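PDB 3EH7: 4-hydroxybutyrate CoA-transferase from Porphyromonas gingivalis, which probably transfers coenzyme A between acyl-CoA thioesters and small carboxylates such as acetate or 4-hydroxybutyrate. Local coordinates for residues Gln126-Val140 with Ile159-His173. Numbering follows the deposited sequence.
Sequences QLSMPDENGYCSFGV and INRQMPYVHGDNLIH
With CG trans to the backbone N (chi1 -170°) and the chain extended beyond it, Gln126 reaches the side chain of Asn160, whose CG is likewise trans to N. Asn160 ND2 donates to Gln126 OE1 over 2.7 Å, the two amides turned only 19° apart; ND2 also bonds Tyr185 O, and Gln126 NE2 bonds Gly38 O, so both amides are fixed in rotation. Beside them Met163, a selenomethionine bent at chi2 and chi3, rests CE against both Gln126 O (3.4 Å) and Phe138 O, while SE lies 3.8 Å from Val140 CG2. Ser137 OG accepts from Val166 N (3.0 Å) and from Gly139 N, the latter closing an ST turn. Asn170 ND2 meets Gly139 O on a lone pair in the carbonyl plane at 3.2 Å and also donates to Val166 O.

Strands 135-137 and 171-173 pair antiparallel as a two-stranded sheet, with Cys136 and Ile172 bonded in both directions. On one face the edge of His173, led by CD2, points at the face of Tyr135, a T-shaped pair with planes at 87° and centroids 5.0 Å apart. On the other, Ile172 CB packs 3.6 Å from Phe138 CE1, and Ala149 of helix 145-151 touches both side chains.

Leu127 O takes Asn160 N in the parallel sheet of the N-terminal domain, and a water accepts from Met129 N and lies within bonding distance of Asn160 O and Met163 O. Beyond the backbone pairing, Gln126 and Asn160 thus link side chain to side chain, while the Asn170 amide satisfies two carbonyls and the Ser137 hydroxyl two backbone N-H groups.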
ATOM      1  N   GLN A 126      29.083   9.968  -6.200  1.00 18.55           N
ATOM      2  CA  GLN A 126      29.538  11.125  -6.934  1.00 18.98           C
ATOM      3  C   GLN A 126      29.041  12.435  -6.281  1.00 18.89           C
ATOM      4  O   GLN A 126      27.884  12.549  -5.896  1.00 18.85           O
ATOM      5  CB  GLN A 126      29.142  11.043  -8.401  1.00 18.60           C
ATOM      6  CG  GLN A 126      29.820  12.114  -9.200  1.00 18.73           C
ATOM      7  CD  GLN A 126      29.372  12.216 -10.629  1.00 19.29           C
ATOM      8  OE1 GLN A 126      29.754  13.162 -11.309  1.00 20.51           O
ATOM      9  NE2 GLN A 126      28.586  11.243 -11.110  1.00 17.62           N
ATOM     10  N   LEU A 127      29.951  13.400  -6.155  1.00 19.77           N
ATOM     11  CA  LEU A 127      29.681  14.648  -5.450  1.00 19.68           C
ATOM     12  C   LEU A 127      30.172  15.866  -6.217  1.00 19.74           C
ATOM     13  O   LEU A 127      31.068  15.780  -7.064  1.00 19.71           O
ATOM     14  CB  LEU A 127      30.353  14.627  -4.074  1.00 20.19           C
ATOM     15  CG  LEU A 127      30.083  13.467  -3.103  1.00 19.78           C
ATOM     16  CD1 LEU A 127      31.162  13.465  -2.001  1.00 18.83           C
ATOM     17  CD2 LEU A 127      28.671  13.527  -2.491  1.00 16.86           C
ATOM     18  N   SER A 128      29.592  17.012  -5.888  1.00 20.30           N
ATOM     19  CA  SER A 128      30.082  18.282  -6.373  1.00 21.41           C
ATOM     20  C   SER A 128      31.294  18.670  -5.568  1.00 22.59           C
ATOM     21  O   SER A 128      31.565  18.105  -4.510  1.00 22.83           O
ATOM     22  CB  SER A 128      29.029  19.375  -6.217  1.00 21.65           C
ATOM     23  OG  SER A 128      28.899  19.737  -4.844  1.00 22.05           O
HETATM   24  N   MSE A 129      32.011  19.669  -6.073  1.00 23.68           N
HETATM   25  CA  MSE A 129      33.150  20.244  -5.377  1.00 24.19           C
HETATM   26  C   MSE A 129      32.688  20.763  -4.013  1.00 24.16           C
HETATM   27  O   MSE A 129      31.581  21.232  -3.912  1.00 23.35           O
HETATM   28  CB  MSE A 129      33.695  21.421  -6.195  1.00 24.28           C
HETATM   29  CG  MSE A 129      34.427  20.999  -7.429  1.00 27.14           C
HETATM   30 SE   MSE A 129      36.123  20.182  -6.965  0.80 28.95          SE
HETATM   31  CE  MSE A 129      37.198  21.749  -6.486  1.00 27.32           C
ATOM     32  N   PRO A 130      33.542  20.677  -2.973  1.00 25.03           N
ATOM     33  CA  PRO A 130      33.169  21.226  -1.683  1.00 25.72           C
ATOM     34  C   PRO A 130      33.030  22.735  -1.711  1.00 26.58           C
ATOM     35  O   PRO A 130      33.775  23.444  -2.408  1.00 26.57           O
ATOM     36  CB  PRO A 130      34.347  20.852  -0.782  1.00 25.48           C
ATOM     37  CG  PRO A 130      35.482  20.817  -1.688  1.00 25.89           C
ATOM     38  CD  PRO A 130      34.926  20.172  -2.942  1.00 25.25           C
ATOM     39  N   ASP A 131      32.077  23.216  -0.943  1.00 27.83           N
ATOM     40  CA  ASP A 131      31.951  24.627  -0.722  1.00 28.89           C
ATOM     41  C   ASP A 131      33.028  25.047   0.285  1.00 29.55           C
ATOM     42  O   ASP A 131      33.904  24.257   0.672  1.00 29.08           O
ATOM     43  CB  ASP A 131      30.520  24.976  -0.269  1.00 29.33           C
ATOM     44  CG  ASP A 131      30.186  24.436   1.116  1.00 30.02           C
ATOM     45  OD1 ASP A 131      31.104  24.299   1.955  1.00 32.06           O
ATOM     46  OD2 ASP A 131      29.000  24.150   1.350  1.00 32.63           O
ATOM     47  N   GLU A 132      32.959  26.310   0.687  1.00 30.60           N
ATOM     48  CA  GLU A 132      33.952  26.925   1.573  1.00 30.76           C
ATOM     49  C   GLU A 132      33.933  26.310   2.978  1.00 29.79           C
ATOM     50  O   GLU A 132      34.942  26.338   3.678  1.00 30.18           O
ATOM     51  CB  GLU A 132      33.670  28.426   1.696  1.00 31.52           C
ATOM     52  CG  GLU A 132      33.613  29.168   0.360  1.00 34.76           C
ATOM     53  CD  GLU A 132      33.864  30.668   0.510  1.00 39.09           C
ATOM     54  OE1 GLU A 132      33.768  31.181   1.650  1.00 43.74           O
ATOM     55  OE2 GLU A 132      34.162  31.338  -0.506  1.00 42.26           O
ATOM     56  N   ASN A 133      32.772  25.775   3.361  1.00 28.71           N
ATOM     57  CA  ASN A 133      32.562  25.116   4.645  1.00 27.70           C
ATOM     58  C   ASN A 133      32.921  23.629   4.664  1.00 26.33           C
ATOM     59  O   ASN A 133      32.826  22.977   5.704  1.00 25.57           O
ATOM     60  CB  ASN A 133      31.105  25.301   5.038  1.00 27.80           C
ATOM     61  CG  ASN A 133      30.743  26.759   5.206  1.00 29.95           C
ATOM     62  OD1 ASN A 133      31.620  27.603   5.440  1.00 33.01           O
ATOM     63  ND2 ASN A 133      29.451  27.059   5.143  1.00 33.07           N
ATOM     64  N   GLY A 134      33.347  23.111   3.513  1.00 24.50           N
ATOM     65  CA  GLY A 134      33.784  21.732   3.385  1.00 23.18           C
ATOM     66  C   GLY A 134      32.653  20.773   3.075  1.00 21.53           C
ATOM     67  O   GLY A 134      32.817  19.577   3.197  1.00 20.17           O
ATOM     68  N   TYR A 135      31.512  21.306   2.665  1.00 20.14           N
ATOM     69  CA  TYR A 135      30.384  20.479   2.282  1.00 20.08           C
ATOM     70  C   TYR A 135      30.301  20.249   0.774  1.00 19.65           C
ATOM     71  O   TYR A 135      30.388  21.192  -0.010  1.00 20.31           O
ATOM     72  CB  TYR A 135      29.076  21.092   2.794  1.00 19.98           C
ATOM     73  CG  TYR A 135      28.846  20.904   4.275  1.00 20.26           C
ATOM     74  CD1 TYR A 135      28.225  19.775   4.741  1.00 21.26           C
ATOM     75  CD2 TYR A 135      29.267  21.852   5.199  1.00 20.22           C
ATOM     76  CE1 TYR A 135      28.035  19.579   6.072  1.00 21.75           C
ATOM     77  CE2 TYR A 135      29.075  21.666   6.547  1.00 20.00           C
ATOM     78  CZ  TYR A 135      28.448  20.545   6.975  1.00 20.77           C
ATOM     79  OH  TYR A 135      28.222  20.328   8.311  1.00 23.83           O
ATOM     80  N   CYS A 136      30.171  18.982   0.390  1.00 19.51           N
ATOM     81  CA  CYS A 136      29.896  18.588  -0.994  1.00 19.63           C
ATOM     82  C   CYS A 136      28.436  18.282  -1.119  1.00 19.80           C
ATOM     83  O   CYS A 136      27.838  17.722  -0.200  1.00 19.35           O
ATOM     84  CB  CYS A 136      30.613  17.308  -1.340  1.00 19.12           C
ATOM     85  SG  CYS A 136      32.382  17.434  -1.263  1.00 21.70           S
ATOM     86  N   SER A 137      27.881  18.595  -2.279  1.00 19.93           N
ATOM     87  CA  SER A 137      26.537  18.190  -2.633  1.00 20.34           C
ATOM     88  C   SER A 137      26.512  16.810  -3.328  1.00 20.63           C
ATOM     89  O   SER A 137      27.437  16.424  -4.021  1.00 20.09           O
ATOM     90  CB  SER A 137      25.912  19.253  -3.541  1.00 21.21           C
ATOM     91  OG  SER A 137      24.688  18.844  -4.095  1.00 22.30           O
ATOM     92  N   PHE A 138      25.421  16.072  -3.138  1.00 21.32           N
ATOM     93  CA  PHE A 138      25.203  14.828  -3.880  1.00 20.77           C
ATOM     94  C   PHE A 138      24.727  15.122  -5.309  1.00 21.16           C
ATOM     95  O   PHE A 138      24.436  14.204  -6.069  1.00 21.14           O
ATOM     96  CB  PHE A 138      24.231  13.911  -3.125  1.00 20.80           C
ATOM     97  CG  PHE A 138      24.811  13.318  -1.868  1.00 20.32           C
ATOM     98  CD1 PHE A 138      24.723  13.999  -0.655  1.00 19.38           C
ATOM     99  CD2 PHE A 138      25.459  12.077  -1.897  1.00 20.10           C
ATOM    100  CE1 PHE A 138      25.282  13.473   0.514  1.00 20.40           C
ATOM    101  CE2 PHE A 138      26.019  11.529  -0.718  1.00 21.17           C
ATOM    102  CZ  PHE A 138      25.913  12.233   0.499  1.00 19.41           C
ATOM    103  N   GLY A 139      24.708  16.398  -5.700  1.00 21.24           N
ATOM    104  CA  GLY A 139      24.279  16.787  -7.047  1.00 20.85           C
ATOM    105  C   GLY A 139      22.913  16.190  -7.418  1.00 20.76           C
ATOM    106  O   GLY A 139      21.937  16.328  -6.680  1.00 20.42           O
ATOM    107  N   VAL A 140      22.883  15.495  -8.546  1.00 20.08           N
ATOM    108  CA  VAL A 140      21.673  14.962  -9.142  1.00 20.88           C
ATOM    109  C   VAL A 140      21.176  13.638  -8.515  1.00 21.10           C
ATOM    110  O   VAL A 140      20.148  13.143  -8.924  1.00 21.74           O
ATOM    111  CB  VAL A 140      21.867  14.723 -10.701  1.00 21.15           C
ATOM    112  CG1 VAL A 140      22.186  16.024 -11.428  1.00 21.52           C
ATOM    113  CG2 VAL A 140      22.961  13.699 -10.975  1.00 19.62           C
ATOM    114  N   ILE A 159      34.584  13.224  -6.535  1.00 18.61           N
ATOM    115  CA  ILE A 159      34.299  14.648  -6.695  1.00 18.78           C
ATOM    116  C   ILE A 159      34.530  15.087  -8.146  1.00 18.74           C
ATOM    117  O   ILE A 159      35.657  15.195  -8.629  1.00 18.12           O
ATOM    118  CB  ILE A 159      35.113  15.527  -5.713  1.00 18.41           C
ATOM    119  CG1 ILE A 159      34.825  15.101  -4.277  1.00 17.30           C
ATOM    120  CG2 ILE A 159      34.761  16.984  -5.893  1.00 18.78           C
ATOM    121  CD1 ILE A 159      35.351  16.092  -3.211  1.00 17.05           C
ATOM    122  N   ASN A 160      33.428  15.332  -8.835  1.00 18.65           N
ATOM    123  CA  ASN A 160      33.470  15.678 -10.243  1.00 19.19           C
ATOM    124  C   ASN A 160      33.249  17.189 -10.423  1.00 19.44           C
ATOM    125  O   ASN A 160      32.265  17.770  -9.926  1.00 18.78           O
ATOM    126  CB  ASN A 160      32.416  14.838 -10.973  1.00 18.91           C
ATOM    127  CG  ASN A 160      32.367  15.080 -12.480  1.00 19.39           C
ATOM    128  OD1 ASN A 160      33.155  15.838 -13.070  1.00 17.00           O
ATOM    129  ND2 ASN A 160      31.397  14.423 -13.113  1.00 18.65           N
ATOM    130  N   ARG A 161      34.161  17.818 -11.139  1.00 19.57           N
ATOM    131  CA  ARG A 161      34.047  19.261 -11.378  1.00 20.80           C
ATOM    132  C   ARG A 161      32.740  19.575 -12.094  1.00 21.61           C
ATOM    133  O   ARG A 161      32.235  20.690 -11.997  1.00 21.48           O
ATOM    134  CB  ARG A 161      35.193  19.815 -12.226  1.00 20.63           C
ATOM    135  CG  ARG A 161      36.616  19.398 -11.865  1.00 20.34           C
ATOM    136  CD  ARG A 161      36.909  19.433 -10.421  1.00 20.60           C
ATOM    137  NE  ARG A 161      38.342  19.502 -10.148  1.00 20.19           N
ATOM    138  CZ  ARG A 161      39.226  18.534 -10.372  1.00 19.07           C
ATOM    139  NH1 ARG A 161      40.504  18.748 -10.093  1.00 16.65           N
ATOM    140  NH2 ARG A 161      38.856  17.353 -10.866  1.00 21.08           N
ATOM    141  N   GLN A 162      32.201  18.591 -12.810  1.00 22.64           N
ATOM    142  CA  GLN A 162      30.994  18.802 -13.596  1.00 23.78           C
ATOM    143  C   GLN A 162      29.718  18.334 -12.914  1.00 24.08           C
ATOM    144  O   GLN A 162      28.643  18.503 -13.480  1.00 24.83           O
ATOM    145  CB  GLN A 162      31.159  18.169 -14.983  1.00 24.34           C
ATOM    146  CG  GLN A 162      32.310  18.783 -15.754  1.00 26.81           C
ATOM    147  CD  GLN A 162      32.311  18.429 -17.215  1.00 29.65           C
ATOM    148  OE1 GLN A 162      31.259  18.439 -17.855  1.00 33.96           O
ATOM    149  NE2 GLN A 162      33.499  18.116 -17.766  1.00 28.03           N
HETATM  150  N   MSE A 163      29.815  17.759 -11.713  1.00 23.81           N
HETATM  151  CA  MSE A 163      28.614  17.445 -10.947  1.00 23.77           C
HETATM  152  C   MSE A 163      28.071  18.736 -10.337  1.00 24.48           C
HETATM  153  O   MSE A 163      28.785  19.435  -9.594  1.00 23.41           O
HETATM  154  CB  MSE A 163      28.894  16.454  -9.839  1.00 23.50           C
HETATM  155  CG  MSE A 163      27.661  16.183  -8.983  1.00 23.61           C
HETATM  156 SE   MSE A 163      26.325  15.151  -9.938  0.80 19.52          SE
HETATM  157  CE  MSE A 163      26.444  13.559  -8.856  1.00 15.22           C
ATOM    158  N   PRO A 164      26.817  19.075 -10.658  1.00 24.70           N
ATOM    159  CA  PRO A 164      26.318  20.355 -10.184  1.00 25.19           C
ATOM    160  C   PRO A 164      26.105  20.372  -8.676  1.00 24.91           C
ATOM    161  O   PRO A 164      25.968  19.322  -8.060  1.00 23.76           O
ATOM    162  CB  PRO A 164      24.982  20.521 -10.923  1.00 25.65           C
ATOM    163  CG  PRO A 164      24.605  19.170 -11.336  1.00 25.30           C
ATOM    164  CD  PRO A 164      25.870  18.413 -11.566  1.00 24.87           C
ATOM    165  N   TYR A 165      26.124  21.569  -8.101  1.00 25.02           N
ATOM    166  CA  TYR A 165      25.843  21.756  -6.676  1.00 25.72           C
ATOM    167  C   TYR A 165      24.356  21.944  -6.575  1.00 24.72           C
ATOM    168  O   TYR A 165      23.819  22.911  -7.106  1.00 25.99           O
ATOM    169  CB  TYR A 165      26.583  22.976  -6.123  1.00 26.25           C
ATOM    170  CG  TYR A 165      26.349  23.223  -4.634  1.00 28.86           C
ATOM    171  CD1 TYR A 165      25.247  23.971  -4.204  1.00 30.45           C
ATOM    172  CD2 TYR A 165      27.212  22.711  -3.672  1.00 29.46           C
ATOM    173  CE1 TYR A 165      25.017  24.204  -2.877  1.00 30.56           C
ATOM    174  CE2 TYR A 165      26.998  22.959  -2.317  1.00 31.29           C
ATOM    175  CZ  TYR A 165      25.885  23.703  -1.940  1.00 32.15           C
ATOM    176  OH  TYR A 165      25.620  23.967  -0.620  1.00 38.28           O
ATOM    177  N   VAL A 166      23.674  20.983  -5.968  1.00 23.33           N
ATOM    178  CA  VAL A 166      22.209  21.013  -5.900  1.00 22.03           C
ATOM    179  C   VAL A 166      21.738  21.194  -4.463  1.00 21.92           C
ATOM    180  O   VAL A 166      22.194  20.497  -3.530  1.00 20.65           O
ATOM    181  CB  VAL A 166      21.581  19.744  -6.530  1.00 22.38           C
ATOM    182  CG1 VAL A 166      20.032  19.748  -6.431  1.00 20.77           C
ATOM    183  CG2 VAL A 166      22.037  19.621  -8.002  1.00 20.94           C
ATOM    184  N   HIS A 167      20.791  22.106  -4.321  1.00 21.17           N
ATOM    185  CA  HIS A 167      20.231  22.476  -3.047  1.00 21.55           C
ATOM    186  C   HIS A 167      19.310  21.436  -2.444  1.00 21.33           C
ATOM    187  O   HIS A 167      19.016  20.407  -3.067  1.00 21.71           O
ATOM    188  CB  HIS A 167      19.502  23.812  -3.195  1.00 21.73           C
ATOM    189  CG  HIS A 167      20.433  24.963  -3.389  1.00 22.87           C
ATOM    190  ND1 HIS A 167      21.099  25.557  -2.348  1.00 23.41           N
ATOM    191  CD2 HIS A 167      20.850  25.596  -4.513  1.00 24.87           C
ATOM    192  CE1 HIS A 167      21.873  26.521  -2.815  1.00 23.78           C
ATOM    193  NE2 HIS A 167      21.731  26.573  -4.125  1.00 22.51           N
ATOM    194  N   GLY A 168      18.861  21.726  -1.225  1.00 20.52           N
ATOM    195  CA  GLY A 168      18.004  20.834  -0.431  1.00 21.02           C
ATOM    196  C   GLY A 168      18.814  20.140   0.655  1.00 20.47           C
ATOM    197  O   GLY A 168      19.923  20.565   0.968  1.00 20.95           O
ATOM    198  N   ASP A 169      18.259  19.075   1.226  1.00 20.27           N
ATOM    199  CA  ASP A 169      18.967  18.246   2.221  1.00 19.50           C
ATOM    200  C   ASP A 169      19.854  17.267   1.462  1.00 19.66           C
ATOM    201  O   ASP A 169      19.550  16.098   1.326  1.00 17.89           O
ATOM    202  CB  ASP A 169      17.984  17.514   3.124  1.00 19.60           C
ATOM    203  CG  ASP A 169      18.675  16.652   4.165  1.00 20.63           C
ATOM    204  OD1 ASP A 169      19.832  16.957   4.554  1.00 21.32           O
ATOM    205  OD2 ASP A 169      18.043  15.667   4.605  1.00 24.39           O
ATOM    206  N   ASN A 170      20.969  17.792   0.954  1.00 19.41           N
ATOM    207  CA  ASN A 170      21.698  17.141  -0.111  1.00 19.08           C
ATOM    208  C   ASN A 170      23.203  17.370  -0.011  1.00 18.75           C
ATOM    209  O   ASN A 170      23.890  17.404  -1.038  1.00 20.07           O
ATOM    210  CB  ASN A 170      21.189  17.715  -1.429  1.00 18.90           C
ATOM    211  CG  ASN A 170      21.554  16.882  -2.613  1.00 19.90           C
ATOM    212  OD1 ASN A 170      21.603  15.642  -2.550  1.00 19.88           O
ATOM    213  ND2 ASN A 170      21.775  17.563  -3.743  1.00 20.56           N
ATOM    214  N   LEU A 171      23.697  17.496   1.217  1.00 18.39           N
ATOM    215  CA  LEU A 171      25.105  17.781   1.483  1.00 18.86           C
ATOM    216  C   LEU A 171      25.713  16.727   2.379  1.00 18.52           C
ATOM    217  O   LEU A 171      25.016  16.012   3.092  1.00 18.72           O
ATOM    218  CB  LEU A 171      25.277  19.131   2.163  1.00 18.25           C
ATOM    219  CG  LEU A 171      24.784  20.382   1.424  1.00 19.54           C
ATOM    220  CD1 LEU A 171      24.938  21.574   2.332  1.00 18.49           C
ATOM    221  CD2 LEU A 171      25.501  20.606   0.086  1.00 17.13           C
ATOM    222  N   ILE A 172      27.034  16.648   2.324  1.00 18.94           N
ATOM    223  CA  ILE A 172      27.798  15.821   3.225  1.00 18.86           C
ATOM    224  C   ILE A 172      29.138  16.516   3.420  1.00 18.45           C
ATOM    225  O   ILE A 172      29.719  17.066   2.469  1.00 18.91           O
ATOM    226  CB  ILE A 172      27.971  14.370   2.680  1.00 18.60           C
ATOM    227  CG1 ILE A 172      28.597  13.461   3.731  1.00 19.39           C
ATOM    228  CG2 ILE A 172      28.769  14.353   1.337  1.00 18.92           C
ATOM    229  CD1 ILE A 172      28.660  11.999   3.316  1.00 17.06           C
ATOM    230  N   HIS A 173      29.618  16.521   4.658  1.00 18.05           N
ATOM    231  CA  HIS A 173      30.900  17.088   4.931  1.00 17.22           C
ATOM    232  C   HIS A 173      31.990  16.172   4.411  1.00 18.15           C
ATOM    233  O   HIS A 173      31.919  14.952   4.561  1.00 18.56           O
ATOM    234  CB  HIS A 173      31.084  17.319   6.415  1.00 17.19           C
ATOM    235  CG  HIS A 173      32.178  18.284   6.720  1.00 14.81           C
ATOM    236  ND1 HIS A 173      33.484  17.897   6.921  1.00 12.47           N
ATOM    237  CD2 HIS A 173      32.165  19.634   6.824  1.00 15.15           C
ATOM    238  CE1 HIS A 173      34.225  18.965   7.146  1.00 12.52           C
ATOM    239  NE2 HIS A 173      33.443  20.031   7.097  1.00 12.25           N
TER
HETATM  240  O   HOH W   1      31.293  20.307  -8.933  1.00 19.38           O
HETATM  241  O   HOH W   2      35.005  22.368   7.563  1.00 30.33           O